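Local coordinates for protein amidase (Bacillus anthracis, PDB 5EWQ) that probably hydrolyses carboxylic acid amides to the acid and ammonia, as an enzyme of the amidase signature family, at residues A[36-41]-A[71-76]; A[433-438]-A[456-461]; A[338-341]-A[345-348]. All coordinates share one frame; numbering follows the deposited sequence.

In the fold
All three contacts belong to the single chain of an amidase, and each joins elements around its central mixed sheet. Contact 1 ties helix 35-45 to helix 64-79, which also packs on edge strand 88-91. Contact 3 lies at the other edge, where helix 329-341 leads through a short turn to strand 345-347. Contact 2 is its nearer neighbour, with centres about 21 Å apart and nearest atoms about 9 Å apart. Contact 1 is remote from both, with its centre about 44 Å from that of contact 2 and about 42 Å from that of contact 3. A bound acetate, probably from the crystallisation liquor, lies about 4 Å from the Phe73 side chain of contact 1.

Contact 1: residues A[36-41]-A[71-76]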
loop_
_atom_site.group_PDB
_atom_site.type_symbol
_atom_site.label_atom_id
_atom_site.label_comp_id
_atom_site.label_asym_id
_atom_site.label_seq_id
_atom_site.Cartn_x
_atom_site.Cartn_y
_atom_site.Cartn_z
ATOM N N GLU A 36 -1.956 29.859 12.357
ATOM C CA GLU A 36 -3.359 30.248 12.295
ATOM C C GLU A 36 -4.004 29.761 11.002
ATOM O O GLU A 36 -5.052 29.117 11.025
ATOM C CB GLU A 36 -3.503 31.766 12.417
ATOM N N ASN A 37 -3.364 30.069 9.878
ATOM C CA ASN A 37 -3.869 29.671 8.569
ATOM C C ASN A 37 -3.837 28.156 8.383
ATOM O O ASN A 37 -4.642 27.597 7.638
ATOM C CB ASN A 37 -3.061 30.353 7.462
ATOM C CG ASN A 37 -3.641 30.111 6.081
ATOM O OD1 ASN A 37 -4.836 29.852 5.932
ATOM N ND2 ASN A 37 -2.794 30.196 5.063
ATOM N N VAL A 38 -2.906 27.501 9.067
ATOM C CA VAL A 38 -2.765 26.051 8.982
ATOM C C VAL A 38 -3.965 25.334 9.593
ATOM O O VAL A 38 -4.583 24.484 8.951
ATOM C CB VAL A 38 -1.480 25.565 9.685
ATOM C CG1 VAL A 38 -1.445 24.046 9.745
ATOM C CG2 VAL A 38 -0.249 26.104 8.972
ATOM N N LYS A 39 -4.291 25.685 10.833
ATOM C CA LYS A 39 -5.380 25.035 11.558
ATOM C C LYS A 39 -6.743 25.316 10.929
ATOM O O LYS A 39 -7.649 24.485 11.002
ATOM C CB LYS A 39 -5.381 25.477 13.022
ATOM C CG LYS A 39 -4.169 25.009 13.809
ATOM C CD LYS A 39 -4.265 25.411 15.272
ATOM C CE LYS A 39 -3.095 24.860 16.071
ATOM N NZ LYS A 39 -3.158 25.258 17.505
ATOM N N ILE A 40 -6.885 26.487 10.315
ATOM C CA ILE A 40 -8.133 26.853 9.655
ATOM C C ILE A 40 -8.373 25.991 8.419
ATOM O O ILE A 40 -9.450 25.420 8.246
ATOM C CB ILE A 40 -8.146 28.340 9.249
ATOM C CG1 ILE A 40 -8.217 29.230 10.491
ATOM C CG2 ILE A 40 -9.322 28.636 8.332
ATOM C CD1 ILE A 40 -9.460 29.011 11.327
ATOM N N LYS A 41 -7.358 25.892 7.568
ATOM C CA LYS A 41 -7.460 25.109 6.341
ATOM C C LYS A 41 -7.416 23.609 6.617
ATOM O O LYS A 41 -7.810 22.805 5.773
ATOM C CB LYS A 41 -6.343 25.493 5.368
ATOM C CG LYS A 41 -6.456 26.908 4.829
ATOM C CD LYS A 41 -7.773 27.110 4.098
ATOM N N TYR A 71 -0.212 18.773 6.242
ATOM C CA TYR A 71 0.202 17.383 6.399
ATOM C C TYR A 71 1.440 17.259 7.282
ATOM O O TYR A 71 1.478 16.430 8.189
ATOM C CB TYR A 71 0.461 16.752 5.031
ATOM C CG TYR A 71 -0.801 16.514 4.237
ATOM C CD1 TYR A 71 -1.935 15.991 4.842
ATOM C CD2 TYR A 71 -0.865 16.824 2.886
ATOM C CE1 TYR A 71 -3.094 15.772 4.125
ATOM C CE2 TYR A 71 -2.020 16.613 2.160
ATOM C CZ TYR A 71 -3.132 16.085 2.783
ATOM O OH TYR A 71 -4.287 15.870 2.067
ATOM N N LEU A 72 2.443 18.090 7.014
ATOM C CA LEU A 72 3.663 18.102 7.815
ATOM C C LEU A 72 3.356 18.444 9.268
ATOM O O LEU A 72 3.958 17.888 10.187
ATOM C CB LEU A 72 4.673 19.100 7.244
ATOM C CG LEU A 72 5.227 18.802 5.850
ATOM C CD1 LEU A 72 6.199 19.890 5.419
ATOM C CD2 LEU A 72 5.894 17.436 5.817
ATOM N N PHE A 73 2.414 19.359 9.465
ATOM C CA PHE A 73 2.002 19.763 10.803
ATOM C C PHE A 73 1.290 18.621 11.522
ATOM O O PHE A 73 1.479 18.418 12.721
ATOM C CB PHE A 73 1.101 20.997 10.735
ATOM C CG PHE A 73 0.607 21.464 12.073
ATOM C CD1 PHE A 73 1.476 22.033 12.988
ATOM C CD2 PHE A 73 -0.731 21.344 12.413
ATOM C CE1 PHE A 73 1.023 22.468 14.220
ATOM C CE2 PHE A 73 -1.191 21.777 13.643
ATOM C CZ PHE A 73 -0.312 22.340 14.547
ATOM N N ARG A 74 0.475 17.877 10.781
ATOM C CA ARG A 74 -0.255 16.749 11.348
ATOM C C ARG A 74 0.683 15.594 11.687
ATOM O O ARG A 74 0.514 14.932 12.708
ATOM C CB ARG A 74 -1.349 16.277 10.387
ATOM C CG ARG A 74 -2.496 17.261 10.226
ATOM C CD ARG A 74 -3.597 16.688 9.349
ATOM N NE ARG A 74 -4.144 15.454 9.903
ATOM C CZ ARG A 74 -5.140 15.407 10.782
ATOM N NH1 ARG A 74 -5.702 16.529 11.211
ATOM N NH2 ARG A 74 -5.573 14.238 11.233
ATOM N N ILE A 75 1.669 15.358 10.827
ATOM C CA ILE A 75 2.668 14.325 11.076
ATOM C C ILE A 75 3.485 14.671 12.319
ATOM O O ILE A 75 3.839 13.799 13.112
ATOM C CB ILE A 75 3.610 14.142 9.864
ATOM C CG1 ILE A 75 2.825 13.644 8.649
ATOM C CG2 ILE A 75 4.731 13.164 10.188
ATOM C CD1 ILE A 75 3.653 13.543 7.387
ATOM N N GLN A 76 3.764 15.959 12.490
ATOM C CA GLN A 76 4.533 16.432 13.634
ATOM C C GLN A 76 3.751 16.303 14.940
ATOM O O GLN A 76 4.323 16.002 15.987
ATOM C CB GLN A 76 4.957 17.888 13.420
ATOM C CG GLN A 76 5.774 18.475 14.558
ATOM C CD GLN A 76 6.187 19.910 14.299
ATOM O OE1 GLN A 76 7.318 20.179 13.893
ATOM N NE2 GLN A 76 5.271 20.842 14.534
#
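Phe73 swings its ring out from helix 64-79 with CG opposite the backbone N (chi1 179°), and Val38 on helix 35-45 sets CG1 the same way (chi1 173°), so that the methyl and the ring meet between the two helices. This is helix-to-helix packing at one edge of the amidase fold, one aromatic ring against two residues of helix 35-45. Val38 CG1 comes to 3.9 Å from Phe73 CD2 and spreads its contact over the root of the aromatic side chain, 4.0 Å from Phe73 CG and 4.1 Å from Phe73 CB. Its approach to the ring is oblique. Within these two segments the backbones come nearest at this pair, the CA of Val38 lying 8.1 Å from the CA of Phe73.

Lys39 takes up the far end of the same ring. Its chain runs out fully extended beyond CG, and what touches is the methylene next to the amine; the ammonium nitrogen itself extends past the ring. The aliphatic part of the lysine thus gives the tip of Phe73 some apolar cover near the surface, while Val38 is buried at the root.

Two polar links join the same helices beside this apolar patch: Asn37 ND2 donates to Glu66 OE2, and Arg74 NH1 forms a salt bridge with Glu42 OE2. Outside the pair, Arg74 NH2 reaches the carbonyl oxygen of Ala214. On another side of helix 64-79, Leu72 and Ile75 rest on Ile91 of strand 88-91, which places the helix against the edge of the central sheet. The Phe73 side chain also has a bound acetate ion close by. At the outer end of the ring, Lys39 CE stands 4.1 Å from Phe73 CZ.

Contact 2: residues A[433-438]-A[456-461]; sequences KKELNK and VLLSAV
Glu435 carries the one flat group among the touching side chains, a carboxylate, and neither its faces nor its edges meet Leu458 or Ser459; the chain beneath it does the work. Glu435 CG lies 3.7 Å from Leu458 CD1. A bend at chi2 (64°) turns the acid aside from that methylene, and OE1 takes a weak hydrogen bond from the backbone N of Asn353.

Leu436, one residue on, fills the middle of the interface with both of its methyls. CD1 packs on Leu458 CB at 3.6 Å, while CD2 reaches past it to Ser459, 3.8 Å from the Ser459 CA. The leucine thus straddles neighbouring residues near the start of helix 457-462, and Leu458 in turn is shared between Glu435 and Leu436. The short helical segments 433-437 and 457-461 run at 114° to each other, their axes 9.3 Å apart at closest approach.

Tyr464, in the loop after helix 457-462, extends the join: Leu436 touches it, and its OH is hydrogen-bonded to Asn437 OD1. Val461 meets Ser428 and Gln429 further back along helix 418-437. Across segments 433-438 and 456-461 the contact is carried by carbon alone, which implies that it depends on close fit and the exclusion of water, while polar ties such as Asn437 to Tyr464 go to neighbouring loops.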
loop_
_atom_site.group_PDB
_atom_site.type_symbol
_atom_site.label_atom_id
_atom_site.label_comp_id
_atom_site.label_asym_id
_atom_site.label_seq_id
_atom_site.Cartn_x
_atom_site.Cartn_y
_atom_site.Cartn_z
ATOM N N LYS A 433 -4.701 -19.826 -11.145
ATOM C CA LYS A 433 -5.351 -19.212 -12.298
ATOM C C LYS A 433 -6.568 -20.021 -12.733
ATOM O O LYS A 433 -7.588 -19.460 -13.130
ATOM C CB LYS A 433 -4.361 -19.072 -13.457
ATOM C CG LYS A 433 -4.837 -18.182 -14.592
ATOM C CD LYS A 433 -3.739 -17.984 -15.625
ATOM C CE LYS A 433 -4.183 -17.047 -16.737
ATOM N NZ LYS A 433 -3.107 -16.841 -17.747
ATOM N N LYS A 434 -6.457 -21.343 -12.650
ATOM C CA LYS A 434 -7.562 -22.227 -13.002
ATOM C C LYS A 434 -8.655 -22.178 -11.940
ATOM O O LYS A 434 -9.844 -22.229 -12.255
ATOM C CB LYS A 434 -7.068 -23.664 -13.183
ATOM N N GLU A 435 -8.243 -22.079 -10.679
ATOM C CA GLU A 435 -9.181 -22.009 -9.566
ATOM C C GLU A 435 -10.012 -20.731 -9.625
ATOM O O GLU A 435 -11.209 -20.743 -9.344
ATOM C CB GLU A 435 -8.436 -22.090 -8.232
ATOM C CG GLU A 435 -9.335 -22.017 -7.007
ATOM C CD GLU A 435 -10.284 -23.196 -6.905
ATOM O OE1 GLU A 435 -9.912 -24.205 -6.270
ATOM O OE2 GLU A 435 -11.403 -23.113 -7.454
ATOM N N LEU A 436 -9.365 -19.630 -9.996
ATOM C CA LEU A 436 -10.039 -18.342 -10.101
ATOM C C LEU A 436 -10.970 -18.299 -11.308
ATOM O O LEU A 436 -12.133 -17.916 -11.191
ATOM C CB LEU A 436 -9.016 -17.207 -10.184
ATOM C CG LEU A 436 -8.665 -16.497 -8.873
ATOM C CD1 LEU A 436 -8.298 -17.493 -7.786
ATOM C CD2 LEU A 436 -7.533 -15.505 -9.092
ATOM N N ASN A 437 -10.455 -18.704 -12.465
ATOM C CA ASN A 437 -11.238 -18.710 -13.698
ATOM C C ASN A 437 -12.426 -19.663 -13.631
ATOM O O ASN A 437 -13.382 -19.526 -14.395
ATOM C CB ASN A 437 -10.353 -19.075 -14.889
ATOM C CG ASN A 437 -9.331 -18.004 -15.204
ATOM O OD1 ASN A 437 -9.583 -16.813 -15.015
ATOM N ND2 ASN A 437 -8.166 -18.421 -15.686
ATOM N N LYS A 438 -12.356 -20.627 -12.718
ATOM C CA LYS A 438 -13.444 -21.575 -12.504
ATOM C C LYS A 438 -14.728 -20.850 -12.114
ATOM O O LYS A 438 -15.828 -21.283 -12.458
ATOM C CB LYS A 438 -13.060 -22.591 -11.424
ATOM C CG LYS A 438 -14.146 -23.604 -11.098
ATOM C CD LYS A 438 -13.739 -24.499 -9.940
ATOM C CE LYS A 438 -14.853 -25.463 -9.569
ATOM N NZ LYS A 438 -14.481 -26.323 -8.412
ATOM N N VAL A 456 -6.137 -14.418 -0.213
ATOM C CA VAL A 456 -5.236 -13.610 -1.029
ATOM C C VAL A 456 -4.207 -14.475 -1.751
ATOM O O VAL A 456 -3.673 -14.084 -2.791
ATOM C CB VAL A 456 -4.502 -12.557 -0.174
ATOM C CG1 VAL A 456 -3.789 -11.548 -1.060
ATOM C CG2 VAL A 456 -5.482 -11.850 0.735
ATOM N N LEU A 457 -3.945 -15.655 -1.197
ATOM C CA LEU A 457 -2.926 -16.565 -1.721
ATOM C C LEU A 457 -3.085 -16.858 -3.211
ATOM O O LEU A 457 -2.110 -16.831 -3.962
ATOM C CB LEU A 457 -2.947 -17.880 -0.939
ATOM C CG LEU A 457 -2.019 -18.988 -1.443
ATOM C CD1 LEU A 457 -0.574 -18.520 -1.446
ATOM C CD2 LEU A 457 -2.177 -20.248 -0.605
ATOM N N LEU A 458 -4.314 -17.129 -3.636
ATOM C CA LEU A 458 -4.574 -17.520 -5.016
ATOM C C LEU A 458 -4.472 -16.346 -5.985
ATOM O O LEU A 458 -3.830 -16.449 -7.030
ATOM C CB LEU A 458 -5.954 -18.169 -5.129
ATOM C CG LEU A 458 -6.200 -19.371 -4.215
ATOM C CD1 LEU A 458 -7.568 -19.975 -4.476
ATOM C CD2 LEU A 458 -5.110 -20.413 -4.395
ATOM N N SER A 459 -5.107 -15.232 -5.636
ATOM C CA SER A 459 -5.151 -14.067 -6.515
ATOM C C SER A 459 -3.783 -13.407 -6.675
ATOM O O SER A 459 -3.508 -12.772 -7.694
ATOM C CB SER A 459 -6.165 -13.046 -5.992
ATOM O OG SER A 459 -5.862 -12.652 -4.665
ATOM N N ALA A 460 -2.929 -13.560 -5.668
ATOM C CA ALA A 460 -1.593 -12.974 -5.706
ATOM C C ALA A 460 -0.675 -13.762 -6.636
ATOM O O ALA A 460 0.070 -13.181 -7.425
ATOM C CB ALA A 460 -1.001 -12.910 -4.306
ATOM N N VAL A 461 -0.735 -15.086 -6.538
ATOM C CA VAL A 461 0.089 -15.959 -7.367
ATOM C C VAL A 461 -0.366 -15.922 -8.824
ATOM O O VAL A 461 0.454 -15.863 -9.741
ATOM C CB VAL A 461 0.055 -17.414 -6.855
ATOM C CG1 VAL A 461 0.779 -18.343 -7.816
ATOM C CG2 VAL A 461 0.667 -17.498 -5.465
#

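Contact 3: residues A[338-341]-A[345-348]; sequences DLQD and ILTD
Leu346 pushes its two methyls against consecutive residues at the end of helix 329-341, CD2 meeting mainly Leu339 and CD1 mainly Gln340. CD2 stands 3.8 Å from both Leu339 CB and Leu339 CD1. CD1 lies 3.6 Å from Gln340 CG. Both helix side chains cross the leucine at about a right angle.

Gln340 leaves the helix with CG beside the backbone N (chi1 -71°) and stays extended, so its chain passes across Leu346 CD1 and leaves NE2 4.0 Å from that methyl. Gln340 is exposed and Leu339 buried, so the glutamine probably covers the outer side of Leu346. The amide makes no polar bond to the strand, and the glutamine also touches a crystal neighbour.

One shell out, Leu339 is backed by Tyr501 of helix 491-503 and by Leu310. The short, weakly bonded strand is tied to its neighbour by backbone hydrogen bonds of Ile345 with Lys313 and Thr347 with Ile315; Leu346, between them, points its CB toward the helix. Helix and strand are only a three-residue turn apart in sequence, and the nearest CA atoms of the two segments, those of Gln340 and Ile345, are 6.8 Å apart. This is the second half of a beta-alpha-beta unit, in which helix 329-341 connects parallel strands 314-317 and 345-347, the latter forming an edge of the central sheet.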
loop_
_atom_site.group_PDB
_atom_site.type_symbol
_atom_site.label_atom_id
_atom_site.label_comp_id
_atom_site.label_asym_id
_atom_site.label_seq_id
_atom_site.Cartn_x
_atom_site.Cartn_y
_atom_site.Cartn_z
ATOM N N ASP A 338 -25.577 -4.230 1.062
ATOM C CA ASP A 338 -25.084 -3.131 0.237
ATOM C C ASP A 338 -24.816 -3.570 -1.199
ATOM O O ASP A 338 -25.005 -2.794 -2.137
ATOM C CB ASP A 338 -23.815 -2.535 0.850
ATOM C CG ASP A 338 -24.082 -1.813 2.157
ATOM O OD1 ASP A 338 -25.195 -1.269 2.318
ATOM O OD2 ASP A 338 -23.182 -1.790 3.022
ATOM N N LEU A 339 -24.379 -4.813 -1.369
ATOM C CA LEU A 339 -24.161 -5.366 -2.701
ATOM C C LEU A 339 -25.492 -5.597 -3.408
ATOM O O LEU A 339 -25.636 -5.303 -4.595
ATOM C CB LEU A 339 -23.367 -6.672 -2.624
ATOM C CG LEU A 339 -21.878 -6.550 -2.289
ATOM C CD1 LEU A 339 -21.230 -7.924 -2.211
ATOM C CD2 LEU A 339 -21.165 -5.677 -3.309
ATOM N N GLN A 340 -26.464 -6.124 -2.669
ATOM C CA GLN A 340 -27.798 -6.358 -3.207
ATOM C C GLN A 340 -28.537 -5.046 -3.436
ATOM O O GLN A 340 -29.233 -4.883 -4.438
ATOM C CB GLN A 340 -28.608 -7.254 -2.269
ATOM C CG GLN A 340 -28.152 -8.702 -2.238
ATOM C CD GLN A 340 -28.883 -9.521 -1.192
ATOM O OE1 GLN A 340 -29.448 -8.975 -0.244
ATOM N NE2 GLN A 340 -28.877 -10.837 -1.361
ATOM N N ASP A 341 -28.376 -4.111 -2.504
ATOM C CA ASP A 341 -29.049 -2.819 -2.581
ATOM C C ASP A 341 -28.553 -2.014 -3.777
ATOM O O ASP A 341 -29.274 -1.176 -4.316
ATOM C CB ASP A 341 -28.838 -2.026 -1.290
ATOM C CG ASP A 341 -30.078 -1.269 -0.859
ATOM O OD1 ASP A 341 -30.378 -1.267 0.353
ATOM O OD2 ASP A 341 -30.754 -0.680 -1.729
ATOM N N ILE A 345 -26.061 -9.458 -8.394
ATOM C CA ILE A 345 -26.425 -10.852 -8.169
ATOM C C ILE A 345 -25.325 -11.569 -7.397
ATOM O O ILE A 345 -24.204 -11.710 -7.885
ATOM C CB ILE A 345 -26.683 -11.594 -9.494
ATOM N N LEU A 346 -25.650 -12.021 -6.192
ATOM C CA LEU A 346 -24.666 -12.658 -5.326
ATOM C C LEU A 346 -24.681 -14.182 -5.463
ATOM O O LEU A 346 -25.744 -14.793 -5.576
ATOM C CB LEU A 346 -24.910 -12.256 -3.869
ATOM C CG LEU A 346 -24.905 -10.750 -3.587
ATOM C CD1 LEU A 346 -24.974 -10.469 -2.093
ATOM C CD2 LEU A 346 -23.683 -10.083 -4.203
ATOM N N THR A 347 -23.497 -14.788 -5.444
ATOM C CA THR A 347 -23.370 -16.236 -5.582
ATOM C C THR A 347 -23.040 -16.938 -4.261
ATOM O O THR A 347 -21.886 -16.937 -3.823
ATOM C CB THR A 347 -22.288 -16.598 -6.621
ATOM O OG1 THR A 347 -22.639 -16.038 -7.894
ATOM C CG2 THR A 347 -22.153 -18.109 -6.752
ATOM N N ASP A 348 -24.075 -17.515 -3.644
ATOM C CA ASP A 348 -23.984 -18.368 -2.448
ATOM C C ASP A 348 -22.782 -18.130 -1.532
ATOM O O ASP A 348 -22.564 -17.015 -1.061
ATOM C CB ASP A 348 -24.005 -19.842 -2.878
#